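Long-range contact in telomerase reverse transcriptase (Candida tropicalis MYA-3404, PDB 6ZD1), which probably extends chromosome ends by copying a template in the telomerase RNA into telomeric DNA repeats: residues A[580-585]-A[638-643]. Sequence-based numbering, arbitrary orientation.
Sequences RSFKAL and DSFERY
D638 reaches across to the first turn of helix 582-596 and accepts a hydrogen bond there from the backbone N-H of F582. The bond, F582 N to D638 OD2, measures 2.8 Å and is nearly straight at 167°; it meets the oxygen on its anti side, somewhat out of the carboxylate plane. Chi1 of D638 (175°) turns CG away from its own backbone N and brings the carboxylate in beside S581. S581 caps the same helix from within: its OG accepts a weak bond of 3.3 Å from A584 N. OD2 of D638 also lies near the plane of the F582 ring, at its edge, 3.2 Å from F582 CD2.

One face of that ring is taken up by F640. The two phenylalanines form a T-shaped pair, with centroids 5.3 Å apart and planes at 75°: F640 is the edge and F582 the face. F640 CD1 stands over the centre of the F582 ring, 3.9 Å from F582 CE1, while F640 CB packs 3.7 Å from F582 CE2. With its CG anti to the backbone N, F640 sends this ring edge over F582.

F631 of helix 609-637 meets both rings, and I694 of helix 692-699 touches F640. The contact thus ties the linker between helices 609-637 and 642-664 to the start of helix 582-596, in an all-helical C-terminal region consistent with the C-terminal extension, or thumb domain, of telomerase reverse transcriptases. Its chemistry is divided: an aromatic pair sits next to a carboxylate at a helix N-terminus, where the bonded N-H of F582 and the positive end of the helix dipole would be expected to stabilise the negative charge of D638 and favour its ionised form.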
# COMPACT_ATOMS: atom_id res chain seq x y z
N ARG A 580 16.29 27.52 -1.86
CA ARG A 580 17.28 28.29 -2.59
C ARG A 580 18.10 27.44 -3.56
O ARG A 580 19.11 27.92 -4.09
CB ARG A 580 18.22 29.01 -1.62
CG ARG A 580 17.52 29.81 -0.54
CD ARG A 580 18.53 30.42 0.43
NE ARG A 580 19.43 29.42 0.99
CZ ARG A 580 20.72 29.31 0.70
NH1 ARG A 580 21.28 30.16 -0.16
NH2 ARG A 580 21.45 28.35 1.26
N SER A 581 17.71 26.20 -3.79
CA SER A 581 18.47 25.31 -4.65
C SER A 581 17.60 24.12 -5.02
O SER A 581 16.70 23.74 -4.28
CB SER A 581 19.75 24.82 -3.96
OG SER A 581 19.44 23.97 -2.87
N PHE A 582 17.89 23.53 -6.18
CA PHE A 582 17.14 22.36 -6.62
C PHE A 582 17.49 21.13 -5.80
O PHE A 582 16.62 20.27 -5.58
CB PHE A 582 17.37 22.09 -8.10
CG PHE A 582 16.62 23.03 -9.01
CD1 PHE A 582 15.27 22.84 -9.26
CD2 PHE A 582 17.27 24.09 -9.62
CE1 PHE A 582 14.58 23.70 -10.10
CE2 PHE A 582 16.59 24.95 -10.46
CZ PHE A 582 15.25 24.76 -10.70
N LYS A 583 18.74 21.01 -5.35
CA LYS A 583 19.11 19.86 -4.53
C LYS A 583 18.26 19.79 -3.27
O LYS A 583 17.75 18.73 -2.91
CB LYS A 583 20.59 19.91 -4.18
CG LYS A 583 21.12 18.59 -3.64
CD LYS A 583 22.54 18.72 -3.10
CE LYS A 583 22.58 19.53 -1.82
NZ LYS A 583 23.95 19.56 -1.25
N ALA A 584 18.08 20.93 -2.60
CA ALA A 584 17.25 20.96 -1.40
C ALA A 584 15.79 20.68 -1.72
O ALA A 584 15.07 20.10 -0.90
CB ALA A 584 17.38 22.30 -0.69
N LEU A 585 15.34 21.06 -2.92
CA LEU A 585 13.96 20.81 -3.32
C LEU A 585 13.74 19.33 -3.60
O LEU A 585 12.70 18.77 -3.24
CB LEU A 585 13.60 21.64 -4.55
CG LEU A 585 12.21 21.35 -5.12
CD1 LEU A 585 11.14 22.03 -4.28
CD2 LEU A 585 12.10 21.76 -6.58
N ASP A 638 19.66 29.47 -8.86
CA ASP A 638 20.33 28.17 -8.95
C ASP A 638 19.99 27.54 -10.29
O ASP A 638 18.81 27.39 -10.62
CB ASP A 638 19.91 27.25 -7.80
CG ASP A 638 20.49 25.85 -7.93
OD1 ASP A 638 21.71 25.73 -8.18
OD2 ASP A 638 19.74 24.86 -7.78
N SER A 639 21.01 27.14 -11.04
CA SER A 639 20.80 26.65 -12.39
C SER A 639 20.30 25.21 -12.37
O SER A 639 20.87 24.35 -11.70
CB SER A 639 22.09 26.73 -13.21
OG SER A 639 21.88 26.20 -14.50
N PHE A 640 19.22 24.97 -13.10
CA PHE A 640 18.62 23.64 -13.18
C PHE A 640 19.53 22.71 -13.98
O PHE A 640 19.84 22.97 -15.14
CB PHE A 640 17.25 23.74 -13.84
CG PHE A 640 16.63 22.41 -14.15
CD1 PHE A 640 15.95 21.70 -13.17
CD2 PHE A 640 16.72 21.87 -15.43
CE1 PHE A 640 15.37 20.48 -13.45
CE2 PHE A 640 16.15 20.64 -15.71
CZ PHE A 640 15.47 19.94 -14.72
N GLU A 641 19.96 21.62 -13.35
CA GLU A 641 20.85 20.64 -13.96
C GLU A 641 20.04 19.38 -14.25
O GLU A 641 19.61 18.69 -13.32
CB GLU A 641 22.04 20.35 -13.05
CG GLU A 641 22.63 21.61 -12.44
CD GLU A 641 23.66 21.32 -11.36
OE1 GLU A 641 24.72 20.75 -11.69
OE2 GLU A 641 23.39 21.65 -10.19
N ARG A 642 19.87 19.07 -15.53
CA ARG A 642 18.98 17.98 -15.93
C ARG A 642 19.47 16.63 -15.43
O ARG A 642 18.66 15.75 -15.15
CB ARG A 642 18.81 17.96 -17.45
CG ARG A 642 20.11 17.73 -18.22
CD ARG A 642 19.95 17.92 -19.72
NE ARG A 642 21.17 17.62 -20.45
CZ ARG A 642 22.19 18.46 -20.60
NH1 ARG A 642 22.13 19.68 -20.07
NH2 ARG A 642 23.27 18.10 -21.29
N TYR A 643 20.79 16.44 -15.32
CA TYR A 643 21.30 15.15 -14.88
C TYR A 643 20.99 14.91 -13.40
O TYR A 643 20.63 13.80 -13.01
CB TYR A 643 22.81 15.06 -15.14
CG TYR A 643 23.18 15.10 -16.60
CD1 TYR A 643 22.75 14.10 -17.47
CD2 TYR A 643 23.96 16.13 -17.12
CE1 TYR A 643 23.09 14.13 -18.82
CE2 TYR A 643 24.30 16.16 -18.46
CZ TYR A 643 23.86 15.16 -19.30
OH TYR A 643 24.20 15.19 -20.64